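PDB 4WTP: beta-1,3-glucanosyltransferase from Rhizomucor miehei CAU432, which is a carbohydrate-active enzyme of glycoside hydrolase family 17, built as a single chain folded into a beta/alpha barrel. Local coordinates for residues 50-55 with 80-85; 164-169 with 184-189; 219-224 with 259-264. All coordinates share one frame; numbering follows the deposited sequence.

Contact 1 of 3, residues 50-55 with 80-85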
# COMPACT_ATOMS: atom_id res chain seq x y z
N PRO A 50 -16.33 6.79 -3.88
CA PRO A 50 -16.99 5.55 -3.50
C PRO A 50 -17.96 5.72 -2.32
O PRO A 50 -17.94 6.73 -1.63
CB PRO A 50 -15.81 4.64 -3.10
CG PRO A 50 -14.71 5.58 -2.74
CD PRO A 50 -14.87 6.71 -3.71
N THR A 51 -18.76 4.69 -2.09
CA THR A 51 -19.69 4.65 -0.97
C THR A 51 -19.55 3.31 -0.26
O THR A 51 -18.92 2.39 -0.78
CB THR A 51 -21.13 4.77 -1.47
OG1 THR A 51 -21.86 3.60 -1.07
CG2 THR A 51 -21.16 4.87 -3.00
N VAL A 52 -20.14 3.19 0.93
CA VAL A 52 -19.97 1.97 1.72
C VAL A 52 -20.39 0.67 1.01
O VAL A 52 -19.68 -0.34 1.11
CB VAL A 52 -20.64 2.06 3.11
CG1 VAL A 52 -20.08 3.20 3.90
CG2 VAL A 52 -22.14 2.20 3.00
N ASP A 53 -21.52 0.71 0.29
CA ASP A 53 -21.98 -0.47 -0.45
C ASP A 53 -21.11 -0.71 -1.67
O ASP A 53 -20.82 -1.85 -2.01
CB ASP A 53 -23.44 -0.30 -0.89
CG ASP A 53 -24.44 -0.50 0.25
OD1 ASP A 53 -24.02 -1.05 1.29
OD2 ASP A 53 -25.62 -0.12 0.10
N SER A 54 -20.73 0.39 -2.34
CA SER A 54 -19.81 0.35 -3.48
C SER A 54 -18.48 -0.24 -3.05
O SER A 54 -17.90 -1.05 -3.77
CB SER A 54 -19.57 1.77 -4.00
OG SER A 54 -18.87 1.78 -5.23
N MET A 55 -18.00 0.18 -1.89
CA MET A 55 -16.79 -0.41 -1.32
C MET A 55 -17.04 -1.85 -0.93
O MET A 55 -16.19 -2.70 -1.16
CB MET A 55 -16.34 0.33 -0.08
CG MET A 55 -15.67 1.65 -0.32
SD MET A 55 -14.73 1.99 1.18
CE MET A 55 -14.03 3.54 0.80
N ALA A 80 -11.36 6.64 4.95
CA ALA A 80 -11.01 5.79 6.11
C ALA A 80 -12.25 5.32 6.89
O ALA A 80 -12.39 4.14 7.19
CB ALA A 80 -10.00 6.48 7.01
N SER A 81 -13.15 6.25 7.20
CA SER A 81 -14.41 5.90 7.90
C SER A 81 -15.28 4.93 7.08
O SER A 81 -15.77 3.90 7.59
CB SER A 81 -15.22 7.16 8.23
OG SER A 81 -16.47 6.84 8.85
N LEU A 82 -15.39 5.20 5.78
CA LEU A 82 -16.13 4.29 4.88
C LEU A 82 -15.50 2.89 4.79
O LEU A 82 -16.20 1.87 4.91
CB LEU A 82 -16.26 4.88 3.48
CG LEU A 82 -17.57 5.59 3.14
CD1 LEU A 82 -17.96 6.61 4.20
CD2 LEU A 82 -17.50 6.21 1.75
N ALA A 83 -14.17 2.85 4.64
CA ALA A 83 -13.48 1.57 4.52
C ALA A 83 -13.49 0.74 5.81
O ALA A 83 -13.57 -0.49 5.78
CB ALA A 83 -12.06 1.80 4.03
N LEU A 84 -13.45 1.44 6.95
CA LEU A 84 -13.60 0.78 8.26
C LEU A 84 -14.97 0.06 8.35
O LEU A 84 -15.04 -1.09 8.75
CB LEU A 84 -13.40 1.78 9.42
CG LEU A 84 -11.94 2.17 9.69
CD1 LEU A 84 -11.83 3.48 10.47
CD2 LEU A 84 -11.23 1.03 10.43
N ALA A 85 -16.01 0.74 7.92
CA ALA A 85 -17.36 0.13 7.96
C ALA A 85 -17.52 -1.03 6.97
O ALA A 85 -18.03 -2.10 7.32
CB ALA A 85 -18.42 1.19 7.76
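Met55 N donates to Thr51 O over 2.6 Å, closing the first turn of helix 52-62, and both of these residues touch Leu82 on helix 79-90. No hydrogen bond crosses between the two segments, so the contact is carried by apolar side chains gathered round Leu82. The CB, the branch point and the CD2 methyl of that leucine meet different residues. Its CD2 branch runs to the N-terminal end of the other helix, ending 3.4 Å from Pro50 O and 3.8 Å from the CA of Thr51, which holds the N-cap position. At the branch point, Leu82 CG lies 3.5 Å from Val52 CG1, and the two side chains cross at about a right angle. The same valine methyl also borders the second leucine branch, with Val52 CG1 4.0 Å from Leu82 CD1.

These helices follow the first and second strands of the barrel, 39-41 and 68-71, so the contact joins neighbouring members of its outer helical layer. The disulfide Cys49-Cys77 ties the chain covalently just ahead of both segments.

Met55 supplies the deeper half of the contact. Its chain is extended beyond CG, with chi3 at -179°, and this carries the thioether across to the other helix. Met55 CE reaches Leu82 CB at 3.7 Å, approaching at about a right angle to the leucine side chain. Met55 SD lies beside the next residue, 3.6 Å from Ala83 CA and 3.9 Å from Ala83 CB. Tyr42 packs on Met55 as well, while Ala83 also touches Ile94 of strand 93-98. Val52, by contrast, is exposed, and Leu82 is partly so, which puts their meeting at the outer border of the packing.

Contact 2 of 3, residues 164-169 with 184-189; sequences ATADVY and MMNAFP
A beta-alpha-beta unit of the barrel, made of strand 163-167, helix 174-177 and strand 182-186, brings these two parallel strands side by side. Their N-to-C directions differ by 18°, and Ala166 pairs with Met184 and Asp167 with Met185. The hydrogen bonds alternate as a parallel register requires: Met184 N donates to Thr165 O, Asp167 N to Met184 O, and Asn186 N to Asp167 O. The first two donors lie nearly in line with the C=O bond. In the third, 2.9 Å from Asn186 N to Asp167 O, the N-H aims almost straight at the oxygen, but the donor sits above the carbonyl plane, 47° out of it. Farther on, a water bridges the chains, accepting from Tyr169 N (2.9 Å) and donating to Asn186 O (2.7 Å). Asp167 OD1 receives Val168 N on its anti lone pair at 2.8 Å, a bond between adjacent residues that holds the carboxylate against its own backbone.

The side chains divide between the two faces. On the one bearing Ala166 and Met184, Ala164 CB packs on Met184 CG at 3.8 Å, and the amide of Asn186 comes up beside the Ala166 methyl. That amide is held from several sides: Ser222 OG bonds to OD1, while Ser132 OG and Glu133 OE2 bond to ND2. On the other face, with Met185 CG anti to the backbone N (chi1 -174°) and the next torsion also extended, the sulfur reaches Tyr169, where SD meets Tyr169 CB at 4.0 Å.

Helix 196-212 lies against this second face, with Leu203 and Val210 touching Met185 and the His206 ring stacked with Tyr169. Strand 125-132 flanks the pair beyond 163-167, and strand 219-223 beyond 182-186.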
# COMPACT_ATOMS: atom_id res chain seq x y z
N ALA A 164 3.90 2.88 11.08
CA ALA A 164 4.96 2.74 10.09
C ALA A 164 5.00 4.01 9.27
O ALA A 164 4.14 4.86 9.40
CB ALA A 164 4.69 1.56 9.18
N THR A 165 6.04 4.13 8.44
CA THR A 165 5.97 5.00 7.29
C THR A 165 6.35 4.20 6.07
O THR A 165 6.99 3.16 6.19
CB THR A 165 6.86 6.23 7.49
OG1 THR A 165 6.46 7.26 6.56
CG2 THR A 165 8.34 5.85 7.35
N ALA A 166 5.90 4.66 4.91
CA ALA A 166 6.23 3.99 3.65
C ALA A 166 7.13 4.89 2.82
O ALA A 166 6.85 6.09 2.71
CB ALA A 166 4.95 3.70 2.86
N ASP A 167 8.20 4.34 2.27
CA ASP A 167 9.06 5.12 1.39
C ASP A 167 9.88 4.21 0.52
O ASP A 167 9.81 2.99 0.66
CB ASP A 167 9.94 6.11 2.20
CG ASP A 167 10.13 7.46 1.48
OD1 ASP A 167 10.30 7.47 0.26
OD2 ASP A 167 10.05 8.53 2.13
N VAL A 168 10.70 4.80 -0.34
CA VAL A 168 11.57 4.04 -1.22
C VAL A 168 12.75 3.48 -0.45
O VAL A 168 13.00 3.89 0.70
CB VAL A 168 12.04 4.88 -2.42
CG1 VAL A 168 10.83 5.31 -3.22
CG2 VAL A 168 12.85 6.09 -1.96
N TYR A 169 13.47 2.55 -1.06
CA TYR A 169 14.37 1.71 -0.28
C TYR A 169 15.55 2.45 0.35
O TYR A 169 16.12 1.96 1.33
CB TYR A 169 14.84 0.50 -1.08
CG TYR A 169 15.82 0.81 -2.19
CD1 TYR A 169 17.20 0.82 -1.95
CD2 TYR A 169 15.37 1.04 -3.49
CE1 TYR A 169 18.10 1.09 -2.98
CE2 TYR A 169 16.25 1.32 -4.52
CZ TYR A 169 17.61 1.34 -4.25
OH TYR A 169 18.49 1.59 -5.27
N MET A 184 7.77 0.17 6.00
CA MET A 184 7.12 -0.38 4.80
C MET A 184 7.77 0.19 3.55
O MET A 184 7.88 1.42 3.38
CB MET A 184 5.63 -0.08 4.77
CG MET A 184 4.84 -0.54 5.98
SD MET A 184 2.98 -0.63 5.73
CE MET A 184 2.86 -2.28 4.98
N MET A 185 8.20 -0.68 2.68
CA MET A 185 8.83 -0.30 1.43
C MET A 185 7.89 -0.17 0.24
O MET A 185 7.10 -1.02 -0.01
CB MET A 185 9.87 -1.36 1.08
CG MET A 185 10.73 -1.03 -0.16
SD MET A 185 12.02 -2.30 -0.67
CE MET A 185 10.97 -3.69 -1.31
N ASN A 186 8.06 0.92 -0.49
CA ASN A 186 7.43 1.03 -1.82
C ASN A 186 8.54 0.81 -2.82
O ASN A 186 9.57 1.51 -2.75
CB ASN A 186 6.91 2.44 -2.07
CG ASN A 186 5.81 2.88 -1.13
OD1 ASN A 186 5.11 2.10 -0.51
ND2 ASN A 186 5.61 4.19 -1.08
N ALA A 187 8.37 -0.11 -3.75
CA ALA A 187 9.40 -0.32 -4.77
C ALA A 187 8.76 -0.84 -6.03
O ALA A 187 8.00 -1.82 -5.97
CB ALA A 187 10.46 -1.30 -4.27
N PHE A 188 9.12 -0.26 -7.16
CA PHE A 188 8.64 -0.72 -8.46
C PHE A 188 9.80 -0.87 -9.42
O PHE A 188 10.18 0.10 -10.10
CB PHE A 188 7.67 0.30 -9.05
CG PHE A 188 6.36 0.39 -8.31
CD1 PHE A 188 6.25 1.22 -7.18
CD2 PHE A 188 5.23 -0.32 -8.76
CE1 PHE A 188 5.04 1.32 -6.49
CE2 PHE A 188 4.01 -0.20 -8.07
CZ PHE A 188 3.93 0.61 -6.94
N PRO A 189 10.32 -2.10 -9.56
CA PRO A 189 11.32 -2.36 -10.58
C PRO A 189 10.92 -1.88 -11.99
O PRO A 189 11.80 -1.49 -12.78
CB PRO A 189 11.49 -3.87 -10.49
CG PRO A 189 11.32 -4.15 -9.02
CD PRO A 189 10.21 -3.23 -8.60
O HOH W 1 12.20 1.57 -3.47

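Contact 3 of 3, residues 219-224 with 259-264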
# COMPACT_ATOMS: atom_id res chain seq x y z
N VAL A 219 10.13 -5.34 8.67
CA VAL A 219 10.02 -4.67 7.39
C VAL A 219 8.95 -5.35 6.55
O VAL A 219 9.02 -6.55 6.28
CB VAL A 219 11.37 -4.68 6.61
CG1 VAL A 219 11.20 -3.93 5.31
CG2 VAL A 219 12.49 -4.02 7.44
N LYS A 220 7.96 -4.58 6.11
CA LYS A 220 6.91 -5.06 5.24
C LYS A 220 7.01 -4.31 3.91
O LYS A 220 7.78 -3.36 3.78
CB LYS A 220 5.54 -4.84 5.90
CG LYS A 220 5.46 -5.44 7.30
CD LYS A 220 4.06 -5.37 7.89
CE LYS A 220 4.05 -5.91 9.31
NZ LYS A 220 2.87 -6.78 9.48
N ILE A 221 6.24 -4.76 2.93
CA ILE A 221 6.21 -4.09 1.62
C ILE A 221 4.85 -3.42 1.46
O ILE A 221 3.83 -4.10 1.41
CB ILE A 221 6.56 -5.06 0.47
CG1 ILE A 221 7.97 -5.64 0.69
CG2 ILE A 221 6.45 -4.36 -0.88
CD1 ILE A 221 8.37 -6.68 -0.34
N SER A 222 4.82 -2.09 1.36
CA SER A 222 3.56 -1.38 1.23
C SER A 222 3.06 -1.26 -0.20
O SER A 222 1.87 -1.10 -0.40
CB SER A 222 3.65 -0.01 1.88
OG SER A 222 4.92 0.53 1.60
N GLU A 223 3.97 -1.33 -1.18
CA GLU A 223 3.55 -1.26 -2.59
C GLU A 223 4.58 -1.91 -3.49
O GLU A 223 5.80 -1.60 -3.40
CB GLU A 223 3.43 0.18 -3.11
CG GLU A 223 2.42 1.11 -2.50
CD GLU A 223 2.59 2.52 -3.02
OE1 GLU A 223 3.51 2.78 -3.81
OE2 GLU A 223 1.86 3.40 -2.60
N THR A 224 4.09 -2.75 -4.41
CA THR A 224 4.81 -3.09 -5.63
C THR A 224 3.78 -3.68 -6.58
O THR A 224 2.73 -4.17 -6.15
CB THR A 224 5.96 -4.09 -5.40
OG1 THR A 224 6.77 -4.08 -6.57
CG2 THR A 224 5.43 -5.52 -5.20
N ILE A 259 7.54 -12.44 4.28
CA ILE A 259 7.39 -11.01 4.25
C ILE A 259 5.93 -10.66 4.00
O ILE A 259 5.32 -11.26 3.11
CB ILE A 259 8.26 -10.43 3.13
CG1 ILE A 259 9.75 -10.74 3.38
CG2 ILE A 259 8.02 -8.94 2.95
CD1 ILE A 259 10.59 -10.49 2.16
N ASP A 260 5.39 -9.70 4.75
CA ASP A 260 4.04 -9.18 4.55
C ASP A 260 4.04 -8.13 3.42
O ASP A 260 4.80 -7.16 3.47
CB ASP A 260 3.46 -8.55 5.84
CG ASP A 260 3.28 -9.54 6.98
OD1 ASP A 260 3.22 -10.76 6.73
OD2 ASP A 260 3.15 -9.03 8.11
N LEU A 261 3.17 -8.36 2.43
CA LEU A 261 3.11 -7.54 1.23
C LEU A 261 1.70 -7.00 0.97
O LEU A 261 0.73 -7.78 0.98
CB LEU A 261 3.53 -8.39 0.02
CG LEU A 261 3.15 -7.86 -1.36
CD1 LEU A 261 3.95 -6.61 -1.65
CD2 LEU A 261 3.36 -8.93 -2.42
N LEU A 262 1.60 -5.71 0.69
CA LEU A 262 0.36 -5.13 0.15
C LEU A 262 0.58 -4.93 -1.35
O LEU A 262 1.42 -4.10 -1.76
CB LEU A 262 0.08 -3.77 0.81
CG LEU A 262 -0.10 -3.83 2.33
CD1 LEU A 262 -0.25 -2.40 2.88
CD2 LEU A 262 -1.26 -4.75 2.72
N TYR A 263 -0.14 -5.71 -2.15
CA TYR A 263 0.07 -5.66 -3.59
C TYR A 263 -0.58 -4.42 -4.21
O TYR A 263 -1.65 -3.99 -3.76
CB TYR A 263 -0.47 -6.95 -4.23
CG TYR A 263 0.00 -7.07 -5.66
CD1 TYR A 263 1.29 -7.54 -5.97
CD2 TYR A 263 -0.80 -6.63 -6.71
CE1 TYR A 263 1.76 -7.58 -7.27
CE2 TYR A 263 -0.33 -6.67 -8.02
CZ TYR A 263 0.94 -7.13 -8.28
OH TYR A 263 1.44 -7.12 -9.57
N PHE A 264 0.06 -3.84 -5.22
CA PHE A 264 -0.46 -2.64 -5.89
C PHE A 264 -0.88 -3.00 -7.32
O PHE A 264 -0.01 -3.33 -8.12
CB PHE A 264 0.63 -1.55 -5.94
CG PHE A 264 0.12 -0.23 -6.43
CD1 PHE A 264 0.12 0.08 -7.80
CD2 PHE A 264 -0.44 0.68 -5.53
CE1 PHE A 264 -0.40 1.29 -8.26
CE2 PHE A 264 -0.95 1.89 -5.99
CZ PHE A 264 -0.94 2.19 -7.35
O HOH W 2 7.13 -8.53 6.72
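The Tyr263 ring carries Thr224 O over one face, 3.6 Å above its plane and offset toward the rim. With CG anti to the backbone N (chi1 -167°), the tyrosine side chain swings back beneath that carbonyl, and Tyr246 and Leu247 of helix 240-256 also touch it. The same oxygen accepts Phe264 N at 2.8 Å, the donor tilted from the carbonyl plane. Phe264 lies alongside Glu223 and points the same way: ring atom CD2 is 4.2 Å from Glu223 CG, and the ring and carboxylate planes are 44° apart.

The barrel's parallel sheet runs from its seventh strand, 219-223, round to its eighth, 262-263, and a single backbone bridge, Ile221 with Leu261, joins these two ends and closes it. The segments' end-to-end directions differ by 31°. Ile221 N donates to Asp260 O at 2.9 Å, and Ile221 O accepts Leu262 N at 2.8 Å. Farther along, the buried Thr224 N finds no partner in the model.

Apolar packing beside the bridge is tight, with Ile221 CG2 only 3.5 Å from Leu261 CD1, while Ile259 CG2 reaches the other branch of the isoleucine. Toward the start of both segments, Lys220 was modelled in two conformers. In one it runs alongside Asp260, and its NZ makes a salt bridge at 2.6 Å to Asp260 OD2, which receives it on its anti lone pair; there Tyr95 OH also bonds to NZ, and Phe182 makes a cation-pi contact. A water links Val219 O to Asp260 N.

Contacts 2 and 3 are buried in the barrel wall, their centres about 8 Å apart, and meet directly because strands 182-186 and 219-223 are neighbours: besides the Asn186 amide, Ala187 O bonds to Thr224 OG1. Contact 1 lies about 26 Å from contact 2, centre to centre, on the opposite side of the chain's centre and partly exposed. Its chemistry differs accordingly: helix against helix, it relies on apolar side chains, whereas the strand pairs rely on backbone hydrogen bonds, each extended by a bridging water. Of the two strand pairs, contact 2 has two successive parallel bridges, while contact 3 has one bridge, supplemented by aromatic rings and, in one lysine conformer, by a salt bridge.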